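Local coordinates for protein dehydrogenase (Sinorhizobium meliloti, PDB 3UOE) that probably works as an oxidoreductase of the malate/L-lactate (LDH2/MDH2) dehydrogenase family, in a two-subunit assembly, at residues 65-70 with 137-142; 92-97 with 121-126; 108-113 with 144-149; 199-204 with 219-224. One frame throughout, in Å; residues are numbered along the deposited sequence.

Interaction 1 (65-70 with 137-142); sequences PSHGLQ and ANHMGM
Two loops close to the centre of the folded chain meet here, the one leading from helix 46-61 to helix 72-80 and the one from strand 129-137 to helix 144-152, and His67 reaches from the first to Gly141, Met142 and His139 of the second. The carbon CD2 of its imidazole does most of the touching: Gly141 O lies at the ring edge, near the ring plane, 3.6 Å from His67 CD2. From another side His139 CE1 comes to 3.8 Å from His67 CD2, which in turn sits at the edge of the His139 ring. The two rings are oblique, their planes at 38° and their centroids 5.6 Å apart.

The contact holds the connection that follows strand 129-137 of the mixed sheet to the loop between two helices. His67 reaches over with CG anti to the carbonyl carbon (chi1 -74°), beside the backbone N, and Ser66 OG, lying in the ring plane, shares a hydrogen bond of 2.9 Å with His67 ND1. Gly141 has a positive phi of 66°, which favours glycine. No direct hydrogen bond joins the two segments, but a water bridges their backbones, giving a hydrogen to His67 O at 2.6 Å and accepting one from Met142 N. Beyond the pair, His67 also touches Ser203, and His139 touches Arg71 and Thr275.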
loop_
_atom_site.group_PDB
_atom_site.type_symbol
_atom_site.label_atom_id
_atom_site.label_comp_id
_atom_site.label_asym_id
_atom_site.label_seq_id
_atom_site.Cartn_x
_atom_site.Cartn_y
_atom_site.Cartn_z
ATOM N N PRO A 65 15.598 14.015 -8.350
ATOM C CA PRO A 65 17.012 14.187 -7.987
ATOM C C PRO A 65 17.305 13.762 -6.550
ATOM O O PRO A 65 18.460 13.498 -6.219
ATOM C CB PRO A 65 17.234 15.701 -8.158
ATOM C CG PRO A 65 15.836 16.300 -8.110
ATOM C CD PRO A 65 15.002 15.280 -8.814
ATOM N N SER A 66 16.275 13.691 -5.712
ATOM C CA SER A 66 16.448 13.241 -4.334
ATOM C C SER A 66 17.024 11.819 -4.262
ATOM O O SER A 66 17.672 11.462 -3.287
ATOM C CB SER A 66 15.120 13.293 -3.577
ATOM O OG SER A 66 14.195 12.366 -4.120
ATOM N N HIS A 67 16.771 11.019 -5.298
ATOM C CA HIS A 67 17.237 9.632 -5.359
ATOM C C HIS A 67 18.206 9.443 -6.522
ATOM O O HIS A 67 18.444 8.320 -6.976
ATOM C CB HIS A 67 16.045 8.681 -5.489
ATOM C CG HIS A 67 15.274 8.517 -4.213
ATOM N ND1 HIS A 67 14.608 9.565 -3.608
ATOM C CD2 HIS A 67 15.094 7.442 -3.411
ATOM C CE1 HIS A 67 14.044 9.137 -2.491
ATOM N NE2 HIS A 67 14.330 7.859 -2.342
ATOM N N GLY A 68 18.753 10.562 -7.001
ATOM C CA GLY A 68 19.659 10.564 -8.134
ATOM C C GLY A 68 21.100 10.648 -7.676
ATOM O O GLY A 68 21.476 10.055 -6.665
ATOM N N LEU A 69 21.901 11.415 -8.404
ATOM C CA LEU A 69 23.338 11.411 -8.197
ATOM C C LEU A 69 23.808 11.965 -6.849
ATOM O O LEU A 69 24.933 11.692 -6.443
ATOM C CB LEU A 69 24.049 12.110 -9.356
ATOM C CG LEU A 69 24.047 11.329 -10.680
ATOM C CD1 LEU A 69 24.246 12.262 -11.871
ATOM C CD2 LEU A 69 25.100 10.219 -10.667
ATOM N N GLN A 70 22.969 12.733 -6.155
ATOM C CA GLN A 70 23.367 13.246 -4.840
ATOM C C GLN A 70 23.585 12.084 -3.873
ATOM O O GLN A 70 24.249 12.229 -2.851
ATOM C CB GLN A 70 22.360 14.262 -4.277
ATOM C CG GLN A 70 21.063 13.663 -3.738
ATOM C CD GLN A 70 20.074 14.724 -3.245
ATOM O OE1 GLN A 70 19.790 15.708 -3.942
ATOM N NE2 GLN A 70 19.532 14.518 -2.043
ATOM N N ALA A 137 21.344 -4.880 3.169
ATOM C CA ALA A 137 21.663 -4.302 1.862
ATOM C C ALA A 137 21.640 -2.775 1.936
ATOM O O ALA A 137 20.957 -2.205 2.772
ATOM C CB ALA A 137 20.684 -4.790 0.801
ATOM N N ASN A 138 22.378 -2.118 1.049
ATOM C CA ASN A 138 22.387 -0.669 1.003
ATOM C C ASN A 138 21.183 -0.095 0.280
ATOM O O ASN A 138 20.312 -0.814 -0.197
ATOM C CB ASN A 138 23.674 -0.129 0.365
ATOM C CG ASN A 138 24.863 -0.198 1.302
ATOM O OD1 ASN A 138 25.203 0.786 1.971
ATOM N ND2 ASN A 138 25.500 -1.366 1.364
ATOM N N HIS A 139 21.169 1.226 0.203
ATOM C CA HIS A 139 20.008 1.987 -0.225
ATOM C C HIS A 139 19.584 1.585 -1.628
ATOM O O HIS A 139 20.423 1.413 -2.514
ATOM C CB HIS A 139 20.334 3.483 -0.152
ATOM C CG HIS A 139 19.143 4.371 -0.303
ATOM N ND1 HIS A 139 18.831 5.003 -1.486
ATOM C CD2 HIS A 139 18.193 4.749 0.585
ATOM C CE1 HIS A 139 17.738 5.723 -1.323
ATOM N NE2 HIS A 139 17.325 5.580 -0.079
HETATM N N MSE A 140 18.275 1.443 -1.813
HETATM C CA MSE A 140 17.695 0.910 -3.043
HETATM C C MSE A 140 17.505 1.960 -4.125
HETATM O O MSE A 140 17.260 1.635 -5.289
HETATM C CB MSE A 140 16.331 0.292 -2.731
HETATM C CG MSE A 140 16.434 -0.975 -1.934
HETATM SE SE MSE A 140 17.334 -2.320 -3.018
HETATM C CE MSE A 140 18.083 -3.407 -1.550
ATOM N N GLY A 141 17.591 3.225 -3.738
ATOM C CA GLY A 141 17.259 4.287 -4.660
ATOM C C GLY A 141 15.782 4.255 -5.007
ATOM O O GLY A 141 14.947 3.912 -4.169
HETATM N N MSE A 142 15.464 4.608 -6.248
HETATM C CA MSE A 142 14.085 4.808 -6.676
HETATM C C MSE A 142 13.375 3.496 -6.953
HETATM O O MSE A 142 13.722 2.795 -7.898
HETATM C CB MSE A 142 14.066 5.671 -7.937
HETATM C CG MSE A 142 12.704 5.769 -8.620
HETATM SE SE MSE A 142 12.793 6.794 -10.308
HETATM C CE MSE A 142 13.705 5.487 -11.431
HETATM O O HOH W 1 17.566 5.991 -7.699
#

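Interaction 2 (92-97 with 121-126); sequences GTWRRA and RRILKE
The helix of a beta-alpha-beta crossover packs here against the strand next to that unit: Trp94, on strand 91-96, meets Ile123 near the end of helix 109-127 in a surface contact. That helix connects strands 99-105 and 129-137, which run parallel as neighbours in the mixed sheet, and strand 91-96, the outermost on that side within this chain, pairs antiparallel with the first of them. The side chains approach from opposite directions, and Ile123 is laid on one face of the indole. Its CG1 stands 4.0 Å from the centroid of the six-membered ring of Trp94, 25° off the normal, a CH-pi contact displaced toward the rim. With CG anti to its carbonyl carbon (chi1 -69°), Trp94 sends the benzo half of the indole to the helix, where Val119 and Thr120 extend the surface it rests on.

Past Trp94 the chain turns a corner, and Arg95 and Arg96 together face a single residue of strand 99-105, a classic beta bulge. Neither arginine takes part in the packing on the helix; they go to the second subunit, where Arg95 makes a weak hydrogen bond to Ser294 O of that subunit and Arg96 a long, weak ion pair with its Asp292. The side chains meet through carbon alone, and no hydrogen bond joins the two segments. Ile123 spreads its branches over two partners: CG2 turns toward the backbone, 3.9 Å from Ala97 O, while CD1 makes the closest approach, 3.4 Å from Trp94 CZ2.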
loop_
_atom_site.group_PDB
_atom_site.type_symbol
_atom_site.label_atom_id
_atom_site.label_comp_id
_atom_site.label_asym_id
_atom_site.label_seq_id
_atom_site.Cartn_x
_atom_site.Cartn_y
_atom_site.Cartn_z
ATOM N N GLY A 92 20.590 -15.649 -1.087
ATOM C CA GLY A 92 19.212 -16.018 -0.821
ATOM C C GLY A 92 19.013 -17.457 -0.381
ATOM O O GLY A 92 19.690 -18.371 -0.862
ATOM N N THR A 93 18.075 -17.653 0.541
ATOM C CA THR A 93 17.677 -18.982 0.974
ATOM C C THR A 93 16.157 -19.101 0.880
ATOM O O THR A 93 15.434 -18.228 1.357
ATOM C CB THR A 93 18.088 -19.247 2.443
ATOM O OG1 THR A 93 19.500 -19.034 2.609
ATOM C CG2 THR A 93 17.726 -20.678 2.859
ATOM N N TRP A 94 15.671 -20.181 0.273
ATOM C CA TRP A 94 14.236 -20.442 0.235
ATOM C C TRP A 94 13.785 -21.005 1.568
ATOM O O TRP A 94 14.067 -22.154 1.894
ATOM C CB TRP A 94 13.883 -21.394 -0.912
ATOM C CG TRP A 94 14.083 -20.746 -2.250
ATOM C CD1 TRP A 94 15.144 -20.914 -3.099
ATOM C CD2 TRP A 94 13.210 -19.798 -2.881
ATOM N NE1 TRP A 94 14.977 -20.133 -4.224
ATOM C CE2 TRP A 94 13.799 -19.439 -4.113
ATOM C CE3 TRP A 94 11.986 -19.221 -2.522
ATOM C CZ2 TRP A 94 13.208 -18.529 -4.990
ATOM C CZ3 TRP A 94 11.393 -18.313 -3.399
ATOM C CH2 TRP A 94 12.011 -17.974 -4.616
ATOM N N ARG A 95 13.097 -20.183 2.348
ATOM C CA ARG A 95 12.654 -20.598 3.665
ATOM C C ARG A 95 11.401 -21.457 3.522
ATOM O O ARG A 95 11.197 -22.421 4.272
ATOM C CB ARG A 95 12.415 -19.373 4.548
ATOM C CG ARG A 95 13.703 -18.701 5.012
ATOM C CD ARG A 95 14.124 -19.191 6.393
ATOM N NE ARG A 95 13.024 -19.059 7.354
ATOM C CZ ARG A 95 13.162 -18.760 8.647
ATOM N NH1 ARG A 95 14.367 -18.537 9.166
ATOM N NH2 ARG A 95 12.084 -18.669 9.422
ATOM N N ARG A 96 10.573 -21.098 2.543
ATOM C CA ARG A 96 9.410 -21.886 2.159
ATOM C C ARG A 96 9.356 -21.865 0.648
ATOM O O ARG A 96 10.143 -21.177 0.016
ATOM C CB ARG A 96 8.130 -21.270 2.704
ATOM C CG ARG A 96 8.175 -20.966 4.166
ATOM C CD ARG A 96 8.008 -22.207 5.010
ATOM N NE ARG A 96 7.340 -21.839 6.249
ATOM C CZ ARG A 96 7.941 -21.690 7.422
ATOM N NH1 ARG A 96 9.244 -21.917 7.548
ATOM N NH2 ARG A 96 7.227 -21.327 8.479
ATOM N N ALA A 97 8.411 -22.594 0.071
ATOM C CA ALA A 97 8.291 -22.673 -1.378
ATOM C C ALA A 97 8.196 -21.301 -2.051
ATOM O O ALA A 97 8.693 -21.117 -3.161
ATOM C CB ALA A 97 7.091 -23.560 -1.774
ATOM N N ARG A 121 11.690 -14.789 -9.645
ATOM C CA ARG A 121 10.935 -14.940 -10.887
ATOM C C ARG A 121 10.906 -16.391 -11.400
ATOM O O ARG A 121 9.902 -16.840 -11.956
ATOM C CB ARG A 121 11.481 -14.004 -11.971
ATOM C CG ARG A 121 10.636 -13.997 -13.225
ATOM C CD ARG A 121 11.221 -13.139 -14.334
ATOM N NE ARG A 121 10.443 -13.286 -15.562
ATOM C CZ ARG A 121 10.816 -12.811 -16.749
ATOM N NH1 ARG A 121 11.965 -12.159 -16.872
ATOM N NH2 ARG A 121 10.043 -12.995 -17.815
ATOM N N ARG A 122 12.011 -17.109 -11.210
ATOM C CA ARG A 122 12.122 -18.496 -11.649
ATOM C C ARG A 122 11.037 -19.389 -11.036
ATOM O O ARG A 122 10.526 -20.303 -11.679
ATOM C CB ARG A 122 13.509 -19.040 -11.292
ATOM C CG ARG A 122 14.623 -18.480 -12.165
ATOM C CD ARG A 122 15.924 -18.271 -11.385
ATOM N NE ARG A 122 16.695 -19.501 -11.215
ATOM C CZ ARG A 122 17.801 -19.599 -10.477
ATOM N NH1 ARG A 122 18.270 -18.540 -9.828
ATOM N NH2 ARG A 122 18.442 -20.761 -10.382
ATOM N N ILE A 123 10.694 -19.094 -9.790
ATOM C CA ILE A 123 9.769 -19.883 -8.989
ATOM C C ILE A 123 8.292 -19.619 -9.339
ATOM O O ILE A 123 7.425 -20.480 -9.140
ATOM C CB ILE A 123 10.063 -19.618 -7.477
ATOM C CG1 ILE A 123 10.873 -20.765 -6.883
ATOM C CG2 ILE A 123 8.803 -19.351 -6.669
ATOM C CD1 ILE A 123 12.292 -20.822 -7.385
ATOM N N LEU A 124 8.023 -18.436 -9.884
ATOM C CA LEU A 124 6.662 -17.977 -10.173
ATOM C C LEU A 124 5.843 -18.906 -11.072
ATOM O O LEU A 124 4.622 -19.022 -10.916
ATOM C CB LEU A 124 6.703 -16.585 -10.796
ATOM C CG LEU A 124 6.796 -15.364 -9.892
ATOM C CD1 LEU A 124 6.557 -14.102 -10.735
ATOM C CD2 LEU A 124 5.781 -15.446 -8.762
ATOM N N LYS A 125 6.508 -19.543 -12.027
ATOM C CA LYS A 125 5.847 -20.495 -12.911
ATOM C C LYS A 125 5.109 -21.557 -12.094
ATOM O O LYS A 125 3.986 -21.953 -12.428
ATOM C CB LYS A 125 6.886 -21.150 -13.820
ATOM C CG LYS A 125 6.324 -22.165 -14.808
ATOM C CD LYS A 125 5.199 -21.567 -15.648
ATOM C CE LYS A 125 5.206 -22.152 -17.054
ATOM N NZ LYS A 125 6.337 -21.585 -17.854
ATOM N N GLU A 126 5.739 -21.997 -11.005
ATOM C CA GLU A 126 5.131 -22.972 -10.102
ATOM C C GLU A 126 4.198 -22.339 -9.068
ATOM O O GLU A 126 3.150 -22.894 -8.757
ATOM C CB GLU A 126 6.207 -23.768 -9.351
ATOM C CG GLU A 126 7.326 -24.310 -10.221
ATOM C CD GLU A 126 6.844 -25.368 -11.190
ATOM O OE1 GLU A 126 7.093 -25.218 -12.409
ATOM O OE2 GLU A 126 6.207 -26.343 -10.730
#

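Interaction 3 (108-113 with 144-149); sequences LGPVVM and AYYAEA
This is a buried helix-to-helix contact near the centre of the chain, in which Tyr146 of helix 144-152 reaches across to Pro110 and Met113 in the first turns of helix 109-127. The axes of the short segments 109-113 and 144-149 run nearly parallel, at 24°, but are 11.5 Å apart, so the long tyrosine side chain spans the gap. Met113, a selenomethionine, lies over one face of the ring: its CG is 3.5 Å from the Tyr146 centroid and 22° off the normal, a CH-pi contact. Met113 carries CG anti to the backbone N (chi1 179°) and then bends at chi2 and chi3, which keeps the selenium above the same ring but farther off, 5.0 Å from the centroid. Pro110 meets the phenol at its outer end, at the ring edge, with its CA 3.2 Å from Tyr146 OH. That hydroxyl is buried yet satisfied by a hydrogen bond with Met140 O. Met114 and Met117 also touch the tyrosine, and Met113 reaches Ile134 on strand 129-137. CG is thus the close partner and selenium a distant Met-aromatic one, beside a seven-stranded mixed sheet of order 1-2-3-7-4-5-6, as in the L-sulfolactate dehydrogenase-like alpha/beta fold of this family.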
loop_
_atom_site.group_PDB
_atom_site.type_symbol
_atom_site.label_atom_id
_atom_site.label_comp_id
_atom_site.label_asym_id
_atom_site.label_seq_id
_atom_site.Cartn_x
_atom_site.Cartn_y
_atom_site.Cartn_z
ATOM N N LEU A 108 25.430 -3.571 -2.708
ATOM C CA LEU A 108 24.750 -2.415 -3.261
ATOM C C LEU A 108 23.289 -2.787 -3.407
ATOM O O LEU A 108 22.973 -3.896 -3.834
ATOM C CB LEU A 108 25.342 -2.057 -4.615
ATOM C CG LEU A 108 26.807 -1.648 -4.587
ATOM C CD1 LEU A 108 27.289 -1.308 -5.998
ATOM C CD2 LEU A 108 27.009 -0.460 -3.646
ATOM N N GLY A 109 22.398 -1.870 -3.047
ATOM C CA GLY A 109 20.969 -2.154 -3.083
ATOM C C GLY A 109 20.446 -2.729 -4.394
ATOM O O GLY A 109 19.885 -3.820 -4.423
ATOM N N PRO A 110 20.598 -1.981 -5.489
ATOM C CA PRO A 110 20.056 -2.401 -6.788
ATOM C C PRO A 110 20.617 -3.742 -7.267
ATOM O O PRO A 110 19.909 -4.504 -7.925
ATOM C CB PRO A 110 20.499 -1.280 -7.731
ATOM C CG PRO A 110 20.661 -0.105 -6.858
ATOM C CD PRO A 110 21.148 -0.618 -5.532
ATOM N N VAL A 111 21.877 -4.017 -6.953
ATOM C CA VAL A 111 22.489 -5.290 -7.339
ATOM C C VAL A 111 21.814 -6.445 -6.603
ATOM O O VAL A 111 21.588 -7.521 -7.169
ATOM C CB VAL A 111 24.001 -5.318 -7.018
ATOM C CG1 VAL A 111 24.601 -6.699 -7.321
ATOM C CG2 VAL A 111 24.735 -4.204 -7.778
ATOM N N VAL A 112 21.512 -6.223 -5.329
ATOM C CA VAL A 112 20.928 -7.273 -4.511
ATOM C C VAL A 112 19.459 -7.445 -4.893
ATOM O O VAL A 112 18.979 -8.562 -5.024
ATOM C CB VAL A 112 21.073 -6.969 -2.993
ATOM C CG1 VAL A 112 20.145 -7.869 -2.171
ATOM C CG2 VAL A 112 22.530 -7.142 -2.543
HETATM N N MSE A 113 18.766 -6.327 -5.091
HETATM C CA MSE A 113 17.368 -6.349 -5.505
HETATM C C MSE A 113 17.167 -7.079 -6.843
HETATM O O MSE A 113 16.318 -7.967 -6.949
HETATM C CB MSE A 113 16.815 -4.921 -5.590
HETATM C CG MSE A 113 15.376 -4.828 -6.041
HETATM SE SE MSE A 113 14.118 -5.789 -4.865
HETATM C CE MSE A 113 13.946 -4.437 -3.439
ATOM N N ALA A 144 10.596 2.721 -8.256
ATOM C CA ALA A 144 9.890 2.604 -9.530
ATOM C C ALA A 144 10.705 1.772 -10.523
ATOM O O ALA A 144 10.145 1.067 -11.371
ATOM C CB ALA A 144 9.574 3.999 -10.115
ATOM N N TYR A 145 12.029 1.849 -10.404
ATOM C CA TYR A 145 12.928 1.137 -11.304
ATOM C C TYR A 145 12.618 -0.367 -11.294
ATOM O O TYR A 145 12.527 -1.000 -12.346
ATOM C CB TYR A 145 14.388 1.382 -10.900
ATOM C CG TYR A 145 15.405 0.835 -11.887
ATOM C CD1 TYR A 145 15.780 -0.505 -11.859
ATOM C CD2 TYR A 145 15.983 1.658 -12.844
ATOM C CE1 TYR A 145 16.702 -1.017 -12.766
ATOM C CE2 TYR A 145 16.908 1.164 -13.755
ATOM C CZ TYR A 145 17.263 -0.175 -13.713
ATOM O OH TYR A 145 18.183 -0.667 -14.613
ATOM N N TYR A 146 12.459 -0.918 -10.092
ATOM C CA TYR A 146 12.194 -2.338 -9.908
ATOM C C TYR A 146 10.754 -2.674 -10.285
ATOM O O TYR A 146 10.516 -3.642 -11.006
ATOM C CB TYR A 146 12.504 -2.757 -8.466
ATOM C CG TYR A 146 13.819 -2.191 -7.968
ATOM C CD1 TYR A 146 15.040 -2.651 -8.476
ATOM C CD2 TYR A 146 13.842 -1.178 -7.017
ATOM C CE1 TYR A 146 16.258 -2.118 -8.038
ATOM C CE2 TYR A 146 15.043 -0.645 -6.565
ATOM C CZ TYR A 146 16.248 -1.115 -7.078
ATOM O OH TYR A 146 17.432 -0.580 -6.620
ATOM N N ALA A 147 9.799 -1.872 -9.818
ATOM C CA ALA A 147 8.393 -2.062 -10.195
ATOM C C ALA A 147 8.238 -2.090 -11.714
ATOM O O ALA A 147 7.496 -2.903 -12.265
ATOM C CB ALA A 147 7.508 -0.963 -9.589
ATOM N N GLU A 148 8.950 -1.196 -12.388
ATOM C CA GLU A 148 8.862 -1.103 -13.834
ATOM C C GLU A 148 9.472 -2.328 -14.497
ATOM O O GLU A 148 8.938 -2.827 -15.484
ATOM C CB GLU A 148 9.563 0.158 -14.330
ATOM C CG GLU A 148 9.425 0.401 -15.822
ATOM C CD GLU A 148 10.088 1.695 -16.251
ATOM O OE1 GLU A 148 11.337 1.746 -16.276
ATOM O OE2 GLU A 148 9.358 2.662 -16.552
ATOM N N ALA A 149 10.595 -2.799 -13.952
ATOM C CA ALA A 149 11.285 -3.948 -14.508
ATOM C C ALA A 149 10.378 -5.174 -14.435
ATOM O O ALA A 149 10.299 -5.965 -15.374
ATOM C CB ALA A 149 12.576 -4.201 -13.766
#

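Interaction 4 (199-204 with 219-224)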
loop_
_atom_site.group_PDB
_atom_site.type_symbol
_atom_site.label_atom_id
_atom_site.label_comp_id
_atom_site.label_asym_id
_atom_site.label_seq_id
_atom_site.Cartn_x
_atom_site.Cartn_y
_atom_site.Cartn_z
ATOM N N THR A 199 5.470 7.364 1.728
ATOM C CA THR A 199 4.353 7.572 2.631
ATOM C C THR A 199 4.585 8.816 3.483
ATOM O O THR A 199 3.719 9.212 4.268
ATOM C CB THR A 199 4.110 6.328 3.511
ATOM O OG1 THR A 199 5.348 5.904 4.086
ATOM C CG2 THR A 199 3.562 5.195 2.661
ATOM N N SER A 200 5.762 9.425 3.338
ATOM C CA SER A 200 5.997 10.741 3.921
ATOM C C SER A 200 5.529 11.806 2.928
ATOM O O SER A 200 5.403 11.540 1.733
ATOM C CB SER A 200 7.469 10.939 4.278
ATOM O OG SER A 200 8.301 10.759 3.145
ATOM N N ILE A 201 5.262 13.007 3.422
ATOM C CA ILE A 201 4.733 14.056 2.566
ATOM C C ILE A 201 5.812 14.558 1.607
ATOM O O ILE A 201 5.514 15.083 0.529
ATOM C CB ILE A 201 4.202 15.232 3.394
ATOM C CG1 ILE A 201 3.401 16.187 2.508
ATOM C CG2 ILE A 201 5.349 15.953 4.089
ATOM C CD1 ILE A 201 2.743 17.299 3.281
ATOM N N VAL A 202 7.065 14.395 2.019
ATOM C CA VAL A 202 8.203 14.744 1.190
ATOM C C VAL A 202 9.373 13.837 1.553
ATOM O O VAL A 202 9.383 13.227 2.629
ATOM C CB VAL A 202 8.599 16.229 1.367
ATOM C CG1 VAL A 202 9.268 16.460 2.713
ATOM C CG2 VAL A 202 9.505 16.665 0.253
ATOM N N SER A 203 10.342 13.738 0.648
ATOM C CA SER A 203 11.573 12.996 0.903
ATOM C C SER A 203 12.560 13.807 1.753
ATOM O O SER A 203 12.587 15.030 1.689
ATOM C CB SER A 203 12.235 12.626 -0.423
ATOM O OG SER A 203 13.422 11.873 -0.205
HETATM N N MSE A 204 13.376 13.129 2.553
HETATM C CA MSE A 204 14.435 13.829 3.279
HETATM C C MSE A 204 15.495 14.254 2.270
HETATM O O MSE A 204 16.120 15.316 2.405
HETATM C CB MSE A 204 15.047 12.938 4.355
HETATM C CG MSE A 204 16.072 13.637 5.238
HETATM SE SE MSE A 204 15.431 15.321 6.025
HETATM C CE MSE A 204 14.518 14.676 7.634
ATOM N N PRO A 219 5.856 25.447 4.518
ATOM C CA PRO A 219 5.368 25.124 5.858
ATOM C C PRO A 219 4.551 23.841 5.768
ATOM O O PRO A 219 3.880 23.627 4.753
ATOM C CB PRO A 219 4.453 26.311 6.175
ATOM C CG PRO A 219 3.985 26.762 4.807
ATOM C CD PRO A 219 5.211 26.650 3.966
ATOM N N GLY A 220 4.614 22.997 6.792
ATOM C CA GLY A 220 3.850 21.761 6.787
ATOM C C GLY A 220 4.641 20.510 6.432
ATOM O O GLY A 220 4.185 19.395 6.672
ATOM N N TRP A 221 5.823 20.678 5.855
ATOM C CA TRP A 221 6.654 19.525 5.523
ATOM C C TRP A 221 7.208 18.884 6.785
ATOM O O TRP A 221 7.190 17.661 6.924
ATOM C CB TRP A 221 7.816 19.930 4.601
ATOM C CG TRP A 221 7.429 20.084 3.158
ATOM C CD1 TRP A 221 6.168 20.125 2.652
ATOM C CD2 TRP A 221 8.318 20.261 2.042
ATOM N NE1 TRP A 221 6.211 20.293 1.293
ATOM C CE2 TRP A 221 7.508 20.385 0.893
ATOM C CE3 TRP A 221 9.708 20.325 1.909
ATOM C CZ2 TRP A 221 8.053 20.570 -0.384
ATOM C CZ3 TRP A 221 10.246 20.508 0.638
ATOM C CH2 TRP A 221 9.418 20.626 -0.492
ATOM N N ALA A 222 7.690 19.715 7.704
ATOM C CA ALA A 222 8.506 19.231 8.809
ATOM C C ALA A 222 8.371 20.045 10.090
ATOM O O ALA A 222 7.870 21.166 10.088
ATOM C CB ALA A 222 9.972 19.170 8.392
ATOM N N VAL A 223 8.833 19.449 11.186
ATOM C CA VAL A 223 8.958 20.141 12.461
ATOM C C VAL A 223 10.411 20.034 12.857
ATOM O O VAL A 223 11.125 19.178 12.346
ATOM C CB VAL A 223 8.088 19.505 13.559
ATOM C CG1 VAL A 223 6.623 19.667 13.228
ATOM C CG2 VAL A 223 8.447 18.027 13.749
ATOM N N ASP A 224 10.864 20.900 13.753
ATOM C CA ASP A 224 12.252 20.825 14.193
ATOM C C ASP A 224 12.401 19.757 15.267
ATOM O O ASP A 224 11.444 19.048 15.576
ATOM C CB ASP A 224 12.760 22.181 14.686
ATOM C CG ASP A 224 11.919 22.746 15.804
ATOM O OD1 ASP A 224 11.456 21.961 16.667
ATOM O OD2 ASP A 224 11.723 23.982 15.819
#
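Val202 O accepts a hydrogen bond from Ser200 OG, 2.7 Å long, which ties the Ser200 side chain to the backbone of Val202, the residue whose side chain meets Trp221. The hydroxyl does not lie in the plane of the carbonyl but stands above it, 53° out. On the other side of the contact Trp221 offers a face of its indole. Val202 CG2 sits almost squarely over the six-membered ring, 3.9 Å from its centroid and 8° off the normal. This CH-pi placement follows from chi1 of 73°, which sets CG2 anti to the backbone N, while CG1 rests 4.0 Å from Trp221 CD2, nearer the fusion of the two rings. Ile201 comes in beside it and serves mainly the backbone: its CG2 is 3.8 Å from Trp221 O and its CD1 4.2 Å from Gly220 O. Gly220 has a positive phi that by itself calls for glycine.

The contact joins the loop between strand 193-197 and helix 204-213 to the residues just ahead of the short strand 222-223. Strand 240-241 and its flank lie by both: Ile241 packs on Val202, and Ala242 makes backbone hydrogen bonds with Ile201 and Trp221. His210 adds an edge-to-face ring contact to the tryptophan. The fit of the two segments depends on aliphatic branches against the indole; the hydrogen bonds named lie within 199-204 or run to strand 240-241 and its end, not across the contact.

Overall arrangement
Interaction 3 is fully buried, interactions 1 and 4 partly buried, and interaction 2 lies at the surface beside the second subunit. Interactions 1 and 3 have centres about 11 Å apart, and the 137-142 loop is their shared ground: the selenium of Met140 packs on Gly109 and Met113. Interaction 2 uses the far end of the same helix, 109-127, as interaction 3. Interaction 4 stands about 38 Å from interaction 2, centre to centre, and merely touches interaction 1. Chemistry varies with place: interaction 1 combines an oblique histidine pair with a water bridge between backbones, whereas the other three set aliphatic or selenomethionine carbons over an aromatic face.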